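Local coordinates for ABC transporter periplasmic peptide-binding protein (Pseudoalteromonas, PDB 4QFO) that binds dipeptides in the periplasm and probably delivers them to the membrane components of an ABC transporter for uptake, at residues 34-39 with 49-54; 293-298 with 312-317; 378-383 with 412-417; 464-469 with 491-496. One frame throughout, in Å; residues are numbered along the deposited sequence.

In the fold
Along the chain the four contacts follow one another in series; none nests in or crosses another. Interaction 1 closes a short loop between strand 30-35 and helix 50-60. Interaction 2 folds helix 307-315 back on strand 291-297. Interaction 3 spans helix 389-401 and strand 405-410, bringing the loop after strand 372-378 to the start of helix 414-422, and interaction 4 closes the hairpin of helices 465-475 and 480-497 at the end away from its turn. Interactions 1 and 3 touch through the Glu36-Arg383 salt bridge and both meet the leucine of the bound peptide. Away from it, centres 17 Å apart, interaction 2 is buried apolar packing and interaction 4 a partly exposed helix pair.

Interaction 1: residues 34-39 with 49-54; sequences CAEANP and TGSTID. With LEU (leucine), chain D; MET (methionine), chain C.
At the carboxylate end of the dipeptide pocket, the turn after strand 30-35 packs against the first turn of helix 50-60, with Glu36 and Ala37 meeting Ser51. The ligand is a methionine joined to a leucine, and Gly50 N donates to the leucine O at 2.8 Å. One residue on, Ser51 OG gives its hydrogen to Glu36 OE2 at 2.7 Å, arriving from above the carboxylate plane, 47° out of it. The Glu36 chain reaches this point because CG sits between the backbone N and the carbonyl carbon (chi1 75°) and the chain then bends at chi2. Beside the bond, Ala37 CB rests on Ser51 CB at 3.7 Å. Glu36 OE2 also forms a salt bridge with Arg383, which itself grips the leucine carboxylate, so Glu36 is a second-shell residue. Cut back to alanine, this position would probably cost Ser51 OG its acceptor and Arg383 its carboxylate partner within the protein, leaving the NH1 side of the guanidinium less firmly held. Two waters donate both to Glu36 and to Asp54 OD2, probably easing the repulsion between the two carboxylates, whose nearest oxygens, Glu36 OE2 and Asp54 OD2, are 4.8 Å apart. Farther along, Thr52 OG1 receives a hydrogen bond from Val40 N and donates to a water 2.7 Å away, which passes its own hydrogen to Asn38 O at 3.0 Å.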
# COMPACT_ATOMS: atom_id res chain seq x y z
N CYS A 34 15.51 9.24 5.52
CA CYS A 34 15.40 8.25 6.59
C CYS A 34 14.16 7.37 6.44
O CYS A 34 13.03 7.83 6.65
CB CYS A 34 15.30 8.96 7.93
SG CYS A 34 16.83 8.98 8.81
N ALA A 35 14.37 6.11 6.11
CA ALA A 35 13.27 5.23 5.79
C ALA A 35 13.02 4.31 6.96
O ALA A 35 13.95 4.00 7.73
CB ALA A 35 13.59 4.42 4.52
N GLU A 36 11.79 3.85 7.10
CA GLU A 36 11.41 3.11 8.30
C GLU A 36 11.73 1.62 8.19
O GLU A 36 11.74 0.91 9.19
CB GLU A 36 9.93 3.36 8.68
CG GLU A 36 8.88 2.66 7.80
CD GLU A 36 8.53 3.41 6.53
OE1 GLU A 36 9.23 4.39 6.18
OE2 GLU A 36 7.54 3.02 5.87
N ALA A 37 12.02 1.14 6.98
CA ALA A 37 12.25 -0.29 6.82
C ALA A 37 13.06 -0.66 5.59
O ALA A 37 13.15 0.09 4.61
CB ALA A 37 10.90 -1.07 6.83
N ASN A 38 13.65 -1.84 5.66
CA ASN A 38 14.38 -2.45 4.57
C ASN A 38 13.47 -2.83 3.40
O ASN A 38 12.43 -3.46 3.60
CB ASN A 38 15.06 -3.71 5.08
CG ASN A 38 16.13 -4.18 4.17
OD1 ASN A 38 16.03 -5.25 3.58
ND2 ASN A 38 17.17 -3.37 4.02
N PRO A 39 13.87 -2.45 2.16
CA PRO A 39 13.12 -2.80 0.95
C PRO A 39 13.19 -4.30 0.72
O PRO A 39 14.30 -4.83 0.75
CB PRO A 39 13.91 -2.10 -0.16
CG PRO A 39 15.28 -2.00 0.35
CD PRO A 39 15.12 -1.73 1.84
N THR A 49 3.91 -3.66 0.32
CA THR A 49 4.44 -2.98 1.49
C THR A 49 4.95 -1.59 1.16
O THR A 49 5.88 -1.43 0.37
CB THR A 49 5.58 -3.82 2.12
OG1 THR A 49 5.05 -5.08 2.55
CG2 THR A 49 6.23 -3.11 3.30
N GLY A 50 4.34 -0.58 1.78
CA GLY A 50 4.61 0.81 1.45
C GLY A 50 6.04 1.26 1.70
O GLY A 50 6.54 2.17 1.02
N SER A 51 6.70 0.63 2.67
CA SER A 51 8.07 0.99 3.00
C SER A 51 8.96 0.69 1.83
O SER A 51 9.91 1.43 1.55
CB SER A 51 8.55 0.22 4.23
OG SER A 51 7.63 0.35 5.29
N THR A 52 8.64 -0.39 1.12
CA THR A 52 9.38 -0.74 -0.09
C THR A 52 9.04 0.18 -1.25
O THR A 52 9.94 0.72 -1.90
CB THR A 52 9.16 -2.21 -0.51
OG1 THR A 52 9.72 -3.07 0.49
CG2 THR A 52 9.83 -2.51 -1.86
N ILE A 53 7.75 0.36 -1.50
CA ILE A 53 7.26 1.18 -2.59
C ILE A 53 7.77 2.62 -2.50
O ILE A 53 8.12 3.24 -3.52
CB ILE A 53 5.72 1.22 -2.59
CG1 ILE A 53 5.17 -0.20 -2.57
CG2 ILE A 53 5.21 1.96 -3.82
CD1 ILE A 53 5.78 -1.07 -3.68
N ASP A 54 7.80 3.14 -1.29
CA ASP A 54 8.26 4.50 -1.06
C ASP A 54 9.70 4.69 -1.53
O ASP A 54 10.06 5.74 -2.02
CB ASP A 54 8.13 4.86 0.41
CG ASP A 54 6.77 5.42 0.75
OD1 ASP A 54 6.01 5.70 -0.20
OD2 ASP A 54 6.47 5.60 1.94
N LEU D . 0.56 -1.38 2.45
CA LEU D . 0.67 -1.61 3.87
C LEU D . 1.55 -0.51 4.44
O LEU D . 2.48 -0.07 3.75
CB LEU D . 1.33 -2.97 4.13
CG LEU D . 0.48 -4.22 4.38
CD1 LEU D . -0.88 -4.13 3.73
CD2 LEU D . 1.24 -5.47 3.95
OXT LEU D . 1.38 -0.05 5.58
N MET C . -1.40 0.04 -0.17
CA MET C . -0.11 -0.17 0.47
C MET C . -0.23 -0.43 1.96
O MET C . -1.00 0.23 2.66
CB MET C . 0.80 1.04 0.25
CG MET C . 1.55 0.98 -1.07
SD MET C . 2.26 2.57 -1.57
CE MET C . 2.47 3.40 0.00
O HOH W 1 8.70 5.69 3.74
O HOH W 2 5.74 3.80 3.79
O HOH W 3 11.15 2.33 3.95
O HOH W 4 9.55 -2.94 3.21

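Interaction 2: residues 293-298 with 312-317; sequences GYWAFN and ALVHAI
Trp295 and Phe297, alternate residues of strand 291-297, push their rings toward Leu313, Val314 and Ile317 near the C-terminal end of helix 307-315. The backbones stay well apart, with Trp295 CA 8.8 Å from Val314 CA, and large side chains fill the interval. Packing is close round the far end of the indole, where three partners gather. Trp295 CH2 lies 3.8 Å from Leu313 CB, the carbonyl Leu313 O comes up to the ring edge near its plane, and Ile317 CG1 approaches CZ3 at 3.8 Å. Trp295 CG lies anti to the backbone N (chi1 -173°), which carries the six-membered ring out to the helix. Phe297 leans over the rim of one indole face, and Val314 CG2 meets the edge of the phenyl ring at CZ, 3.8 Å away. The contact is looser between Trp295 and Val314, whose nearest side-chain atoms, CE3 and CG2, are 4.4 Å apart. His315 turns to the other side of the helix, partly exposed, and binds Ile353 O through ND1. Strands 428-434 and 500-513 flank strand 291-297 in the sheet, while Leu400 of helix 389-401 touches both Trp295 and Leu313, and helix 356-365 packs on Ala312 and Ala316.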
# COMPACT_ATOMS: atom_id res chain seq x y z
N GLY A 293 -6.89 2.34 9.55
CA GLY A 293 -6.22 1.43 10.46
C GLY A 293 -7.31 0.60 11.12
O GLY A 293 -8.37 1.13 11.45
N TYR A 294 -7.05 -0.69 11.32
CA TYR A 294 -8.09 -1.59 11.84
C TYR A 294 -7.54 -2.67 12.79
O TYR A 294 -6.32 -2.83 12.96
CB TYR A 294 -8.87 -2.24 10.68
CG TYR A 294 -7.98 -2.95 9.69
CD1 TYR A 294 -7.29 -4.10 10.07
CD2 TYR A 294 -7.79 -2.47 8.40
CE1 TYR A 294 -6.46 -4.76 9.19
CE2 TYR A 294 -6.95 -3.13 7.51
CZ TYR A 294 -6.28 -4.27 7.92
OH TYR A 294 -5.44 -4.95 7.07
N TRP A 295 -8.46 -3.40 13.41
CA TRP A 295 -8.13 -4.52 14.27
C TRP A 295 -8.77 -5.73 13.60
O TRP A 295 -9.99 -5.88 13.62
CB TRP A 295 -8.74 -4.32 15.66
CG TRP A 295 -8.32 -5.37 16.68
CD1 TRP A 295 -7.20 -6.15 16.64
CD2 TRP A 295 -9.03 -5.74 17.87
NE1 TRP A 295 -7.16 -6.98 17.74
CE2 TRP A 295 -8.27 -6.74 18.51
CE3 TRP A 295 -10.21 -5.31 18.47
CZ2 TRP A 295 -8.66 -7.33 19.72
CZ3 TRP A 295 -10.60 -5.89 19.67
CH2 TRP A 295 -9.83 -6.88 20.28
N ALA A 296 -7.95 -6.57 12.98
CA ALA A 296 -8.45 -7.73 12.25
C ALA A 296 -8.35 -9.02 13.06
O ALA A 296 -7.33 -9.27 13.73
CB ALA A 296 -7.72 -7.88 10.94
N PHE A 297 -9.38 -9.86 12.96
CA PHE A 297 -9.40 -11.13 13.67
C PHE A 297 -9.14 -12.29 12.72
O PHE A 297 -9.65 -12.30 11.60
CB PHE A 297 -10.77 -11.37 14.31
CG PHE A 297 -11.21 -10.28 15.24
CD1 PHE A 297 -10.70 -10.18 16.52
CD2 PHE A 297 -12.20 -9.39 14.86
CE1 PHE A 297 -11.12 -9.20 17.38
CE2 PHE A 297 -12.63 -8.40 15.72
CZ PHE A 297 -12.10 -8.30 16.97
N ASN A 298 -8.35 -13.27 13.17
CA ASN A 298 -8.19 -14.51 12.41
C ASN A 298 -9.47 -15.33 12.52
O ASN A 298 -9.62 -16.15 13.43
CB ASN A 298 -7.00 -15.30 12.96
CG ASN A 298 -6.64 -16.50 12.10
OD1 ASN A 298 -5.49 -16.95 12.09
ND2 ASN A 298 -7.61 -17.01 11.36
N ALA A 312 -18.12 -8.98 21.13
CA ALA A 312 -17.76 -8.67 22.52
C ALA A 312 -16.42 -7.92 22.64
O ALA A 312 -16.30 -6.98 23.43
CB ALA A 312 -17.73 -9.94 23.38
N LEU A 313 -15.43 -8.35 21.86
CA LEU A 313 -14.09 -7.80 21.98
C LEU A 313 -14.09 -6.37 21.47
O LEU A 313 -13.42 -5.51 22.02
CB LEU A 313 -13.07 -8.64 21.20
CG LEU A 313 -12.79 -10.04 21.75
CD1 LEU A 313 -12.10 -10.93 20.71
CD2 LEU A 313 -11.95 -9.95 23.01
N VAL A 314 -14.86 -6.12 20.43
CA VAL A 314 -14.89 -4.80 19.85
C VAL A 314 -15.58 -3.79 20.78
O VAL A 314 -15.21 -2.62 20.80
CB VAL A 314 -15.52 -4.82 18.44
CG1 VAL A 314 -15.99 -3.46 18.06
CG2 VAL A 314 -14.49 -5.34 17.43
N HIS A 315 -16.54 -4.26 21.57
CA HIS A 315 -17.26 -3.36 22.48
C HIS A 315 -16.41 -3.01 23.70
O HIS A 315 -16.75 -2.09 24.44
CB HIS A 315 -18.60 -3.96 22.92
CG HIS A 315 -19.66 -3.87 21.88
ND1 HIS A 315 -20.46 -2.76 21.72
CD2 HIS A 315 -20.05 -4.75 20.92
CE1 HIS A 315 -21.30 -2.96 20.73
NE2 HIS A 315 -21.08 -4.16 20.22
N ALA A 316 -15.33 -3.74 23.92
CA ALA A 316 -14.50 -3.52 25.11
C ALA A 316 -13.45 -2.43 24.88
O ALA A 316 -12.83 -1.94 25.82
CB ALA A 316 -13.83 -4.82 25.53
N ILE A 317 -13.27 -2.04 23.62
CA ILE A 317 -12.22 -1.08 23.29
C ILE A 317 -12.65 0.39 23.41
O ILE A 317 -13.58 0.85 22.72
CB ILE A 317 -11.71 -1.30 21.85
CG1 ILE A 317 -11.30 -2.77 21.64
CG2 ILE A 317 -10.60 -0.33 21.54
CD1 ILE A 317 -10.39 -3.30 22.73

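Interaction 3: residues 378-383 with 412-417; sequences AMPVSR and YEWNTF. With LEU (leucine), chain D.
With chi1 at -175°, Trp414 extends away from its main-chain nitrogen and lays the indole across Val381, while Arg383, bent at chi2 and chi3, curls past the same ring toward the ligand. In the dipeptide site of this family 5 solute-binding protein, Arg383 binds the leucine carboxylate, with Trp414 beside it and Val381 backing the indole. Arg383 NE reaches the leucine OXT at 3.0 Å and NH2 the leucine O, also at 3.0 Å, the carboxylate sitting at the guanidinium edge; NH1 turns back to Ser382 O and to Glu36. The guanidinium is tilted 52° from the indole plane, and NE approaches Trp414 CZ2 at 3.4 Å. Val381 CG2 forms a CH-pi contact 3.7 Å from the centroid of the five-membered ring of Trp414, on the face that Arg383 CD also touches. The sulfur of Met379 makes an oblique Met-aromatic contact with the six-membered ring. Without the indole, as with a serine here, a gap would probably open beneath Val381 and beside Met379, and Ser51 would lose its weak bond to NE1. Deeper in, Met379 CA lies over one face of Phe417; on the outer side Pro380 CG meets Tyr412 O. The helix carrying both rings is N-capped by Glu413: its OE2 accepts from Asn415 N, and its OE1 takes both Thr416 N, at 2.9 Å, and Thr416 OG1, at 2.7 Å.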
# COMPACT_ATOMS: atom_id res chain seq x y z
N ALA A 378 1.14 -6.38 16.92
CA ALA A 378 1.26 -4.94 16.76
C ALA A 378 2.41 -4.60 15.83
O ALA A 378 3.52 -5.10 16.00
CB ALA A 378 1.48 -4.29 18.11
N MET A 379 2.14 -3.74 14.86
CA MET A 379 3.15 -3.26 13.92
C MET A 379 4.29 -2.55 14.64
O MET A 379 4.05 -1.75 15.53
CB MET A 379 2.53 -2.32 12.90
CG MET A 379 1.24 -2.85 12.32
SD MET A 379 0.60 -1.78 11.05
CE MET A 379 -0.02 -0.44 12.05
N PRO A 380 5.53 -2.85 14.22
CA PRO A 380 6.77 -2.32 14.82
C PRO A 380 7.13 -0.93 14.34
O PRO A 380 8.04 -0.32 14.92
CB PRO A 380 7.83 -3.31 14.30
CG PRO A 380 7.34 -3.65 12.96
CD PRO A 380 5.82 -3.79 13.13
N VAL A 381 6.51 -0.44 13.28
CA VAL A 381 6.80 0.90 12.77
C VAL A 381 5.52 1.69 12.59
O VAL A 381 4.41 1.13 12.54
CB VAL A 381 7.56 0.87 11.43
CG1 VAL A 381 9.00 0.35 11.61
CG2 VAL A 381 6.82 0.03 10.40
N SER A 382 5.68 3.00 12.51
CA SER A 382 4.59 3.94 12.40
C SER A 382 4.03 3.93 10.97
O SER A 382 4.80 3.92 10.01
CB SER A 382 5.10 5.32 12.81
OG SER A 382 4.15 6.33 12.56
N ARG A 383 2.71 3.88 10.81
CA ARG A 383 2.09 3.99 9.48
C ARG A 383 1.11 5.17 9.45
O ARG A 383 0.74 5.70 10.49
CB ARG A 383 1.34 2.71 9.06
CG ARG A 383 1.94 1.37 9.48
CD ARG A 383 3.34 1.14 8.91
NE ARG A 383 3.36 1.14 7.45
CZ ARG A 383 4.23 1.83 6.71
NH1 ARG A 383 5.16 2.59 7.31
NH2 ARG A 383 4.19 1.75 5.38
N TYR A 412 7.18 -8.01 15.69
CA TYR A 412 8.40 -8.47 15.01
C TYR A 412 8.84 -7.37 14.07
O TYR A 412 8.10 -6.41 13.85
CB TYR A 412 8.14 -9.72 14.16
CG TYR A 412 7.82 -10.99 14.92
CD1 TYR A 412 8.83 -11.75 15.49
CD2 TYR A 412 6.51 -11.44 15.03
CE1 TYR A 412 8.54 -12.92 16.16
CE2 TYR A 412 6.21 -12.61 15.70
CZ TYR A 412 7.23 -13.34 16.27
OH TYR A 412 6.93 -14.50 16.94
N GLU A 413 10.03 -7.53 13.48
CA GLU A 413 10.46 -6.63 12.40
C GLU A 413 9.42 -6.56 11.29
O GLU A 413 8.81 -7.58 10.92
CB GLU A 413 11.82 -7.07 11.83
CG GLU A 413 12.37 -6.17 10.72
CD GLU A 413 11.91 -6.58 9.32
OE1 GLU A 413 11.65 -7.78 9.11
OE2 GLU A 413 11.82 -5.69 8.44
N TRP A 414 9.23 -5.35 10.76
CA TRP A 414 8.13 -5.01 9.84
C TRP A 414 7.89 -6.02 8.73
O TRP A 414 6.79 -6.55 8.61
CB TRP A 414 8.38 -3.61 9.27
CG TRP A 414 7.31 -3.00 8.38
CD1 TRP A 414 7.52 -2.19 7.30
CD2 TRP A 414 5.88 -3.11 8.52
NE1 TRP A 414 6.32 -1.79 6.76
CE2 TRP A 414 5.30 -2.34 7.49
CE3 TRP A 414 5.04 -3.78 9.41
CZ2 TRP A 414 3.92 -2.23 7.32
CZ3 TRP A 414 3.67 -3.67 9.24
CH2 TRP A 414 3.12 -2.89 8.21
N ASN A 415 8.90 -6.29 7.91
CA ASN A 415 8.75 -7.22 6.80
C ASN A 415 8.48 -8.64 7.29
O ASN A 415 7.68 -9.36 6.69
CB ASN A 415 9.97 -7.20 5.87
CG ASN A 415 10.15 -5.86 5.18
OD1 ASN A 415 9.19 -5.28 4.67
ND2 ASN A 415 11.39 -5.37 5.15
N THR A 416 9.15 -9.02 8.38
CA THR A 416 8.97 -10.35 8.94
C THR A 416 7.55 -10.46 9.47
O THR A 416 6.89 -11.48 9.29
CB THR A 416 9.98 -10.63 10.08
OG1 THR A 416 11.32 -10.40 9.63
CG2 THR A 416 9.84 -12.07 10.57
N PHE A 417 7.11 -9.40 10.14
CA PHE A 417 5.75 -9.23 10.66
C PHE A 417 4.68 -9.46 9.58
O PHE A 417 3.78 -10.28 9.75
CB PHE A 417 5.61 -7.81 11.20
CG PHE A 417 4.31 -7.53 11.88
CD1 PHE A 417 4.14 -7.81 13.24
CD2 PHE A 417 3.26 -6.96 11.18
CE1 PHE A 417 2.94 -7.55 13.87
CE2 PHE A 417 2.05 -6.69 11.81
CZ PHE A 417 1.89 -6.99 13.16
N LEU D . 0.56 -1.38 2.45
CA LEU D . 0.67 -1.61 3.87
C LEU D . 1.55 -0.51 4.44
O LEU D . 2.48 -0.07 3.75
CB LEU D . 1.33 -2.97 4.13
CG LEU D . 0.48 -4.22 4.38
CD1 LEU D . -0.88 -4.13 3.73
CD2 LEU D . 1.24 -5.47 3.95
OXT LEU D . 1.38 -0.05 5.58

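Interaction 4: residues 464-469 with 491-496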
# COMPACT_ATOMS: atom_id res chain seq x y z
N ASN A 464 -15.55 -14.57 1.98
CA ASN A 464 -17.00 -14.57 1.99
C ASN A 464 -17.47 -14.24 0.58
O ASN A 464 -17.37 -13.10 0.15
CB ASN A 464 -17.49 -13.53 2.99
CG ASN A 464 -19.01 -13.41 3.02
OD1 ASN A 464 -19.68 -13.50 1.98
ND2 ASN A 464 -19.56 -13.19 4.21
N PRO A 465 -17.98 -15.25 -0.15
CA PRO A 465 -18.37 -15.14 -1.56
C PRO A 465 -19.44 -14.08 -1.79
O PRO A 465 -19.42 -13.45 -2.84
CB PRO A 465 -18.95 -16.53 -1.87
CG PRO A 465 -18.41 -17.42 -0.85
CD PRO A 465 -18.21 -16.60 0.38
N GLU A 466 -20.35 -13.90 -0.83
CA GLU A 466 -21.41 -12.89 -0.93
C GLU A 466 -20.83 -11.47 -0.93
O GLU A 466 -21.40 -10.56 -1.52
CB GLU A 466 -22.41 -13.03 0.22
CG GLU A 466 -23.65 -12.17 0.08
CD GLU A 466 -24.63 -12.34 1.24
OE1 GLU A 466 -25.49 -11.45 1.44
OE2 GLU A 466 -24.54 -13.37 1.95
N PHE A 467 -19.70 -11.31 -0.27
CA PHE A 467 -18.98 -10.04 -0.26
C PHE A 467 -18.29 -9.85 -1.61
O PHE A 467 -18.42 -8.81 -2.25
CB PHE A 467 -17.97 -10.07 0.89
CG PHE A 467 -17.09 -8.86 1.00
CD1 PHE A 467 -17.55 -7.70 1.62
CD2 PHE A 467 -15.77 -8.91 0.58
CE1 PHE A 467 -16.72 -6.59 1.77
CE2 PHE A 467 -14.92 -7.80 0.73
CZ PHE A 467 -15.39 -6.65 1.32
N ASP A 468 -17.61 -10.89 -2.08
CA ASP A 468 -16.91 -10.81 -3.35
C ASP A 468 -17.85 -10.47 -4.49
O ASP A 468 -17.47 -9.77 -5.45
CB ASP A 468 -16.14 -12.10 -3.65
CG ASP A 468 -14.81 -12.16 -2.93
OD1 ASP A 468 -14.67 -11.52 -1.86
OD2 ASP A 468 -13.89 -12.84 -3.42
N LEU A 469 -19.09 -10.95 -4.38
CA LEU A 469 -20.10 -10.68 -5.39
C LEU A 469 -20.47 -9.19 -5.46
O LEU A 469 -20.65 -8.64 -6.55
CB LEU A 469 -21.36 -11.51 -5.14
CG LEU A 469 -22.41 -11.32 -6.24
CD1 LEU A 469 -21.82 -11.80 -7.57
CD2 LEU A 469 -23.75 -12.03 -5.92
N GLN A 491 -19.89 -2.20 2.80
CA GLN A 491 -19.58 -1.57 4.08
C GLN A 491 -20.44 -2.11 5.23
O GLN A 491 -19.94 -2.32 6.33
CB GLN A 491 -19.69 -0.04 3.99
CG GLN A 491 -18.53 0.57 3.22
CD GLN A 491 -18.79 2.01 2.76
OE1 GLN A 491 -18.50 2.97 3.47
NE2 GLN A 491 -19.32 2.15 1.55
N SER A 492 -21.73 -2.35 4.97
CA SER A 492 -22.62 -2.89 6.00
C SER A 492 -22.28 -4.33 6.38
O SER A 492 -22.30 -4.68 7.56
CB SER A 492 -24.08 -2.81 5.55
OG SER A 492 -24.47 -1.46 5.42
N MET A 493 -21.98 -5.16 5.39
CA MET A 493 -21.55 -6.53 5.62
C MET A 493 -20.28 -6.63 6.48
O MET A 493 -20.20 -7.49 7.35
CB MET A 493 -21.36 -7.25 4.28
CG MET A 493 -21.04 -8.72 4.40
SD MET A 493 -21.35 -9.60 2.84
CE MET A 493 -22.82 -8.74 2.30
N ILE A 494 -19.31 -5.74 6.27
CA ILE A 494 -18.10 -5.76 7.10
C ILE A 494 -18.42 -5.44 8.55
O ILE A 494 -17.92 -6.06 9.48
CB ILE A 494 -17.05 -4.73 6.61
CG1 ILE A 494 -16.56 -5.07 5.19
CG2 ILE A 494 -15.88 -4.63 7.59
CD1 ILE A 494 -15.67 -4.00 4.58
N ILE A 495 -19.26 -4.43 8.76
CA ILE A 495 -19.65 -4.05 10.11
C ILE A 495 -20.56 -5.09 10.78
O ILE A 495 -20.56 -5.23 12.00
CB ILE A 495 -20.30 -2.65 10.13
CG1 ILE A 495 -19.26 -1.58 9.76
CG2 ILE A 495 -20.91 -2.34 11.47
CD1 ILE A 495 -17.94 -1.71 10.50
N GLU A 496 -21.31 -5.83 9.97
CA GLU A 496 -22.21 -6.86 10.50
C GLU A 496 -21.47 -8.13 10.87
O GLU A 496 -21.80 -8.79 11.86
CB GLU A 496 -23.32 -7.17 9.50
CG GLU A 496 -24.33 -6.04 9.36
CD GLU A 496 -25.25 -6.20 8.17
OE1 GLU A 496 -26.08 -5.29 7.93
OE2 GLU A 496 -25.14 -7.23 7.47
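Asn464 sets its ND2 4.2 Å from Met493 SD and uses the other end of the amide to cap the helix that follows. Its OD1 accepts from Phe467 N at 3.1 Å, with the donor well above the carbonyl plane, and its backbone O takes up Phe467 N and Asp468 N, so the first turn is fastened at both side chain and main chain. Glu466 comes next, extended beyond CG on the solvent side, where OE1 approaches Met493 CE at 3.9 Å. The two helices, 465-475 and 480-497, form an antiparallel hairpin; the short segments here run at 158°, their axes approaching to 10.6 Å. Phe467 is where their backbones draw nearest, opposite Met493. The methionine side chain is swung away from its own amide nitrogen (chi1 -174°), which sends the sulfur straight across to the other helix, 3.9 Å from Phe467 CB and at the edge of the phenyl ring. A bend at chi3 then turns CE aside to Glu466. The Phe467 ring dips to the buried side, where CE1 touches Ile494 CG1 at 3.7 Å. Trp462 meets this phenyl ring edge-to-face, and Leu448 of helix 445-448 packs on both Phe467 and Ile494.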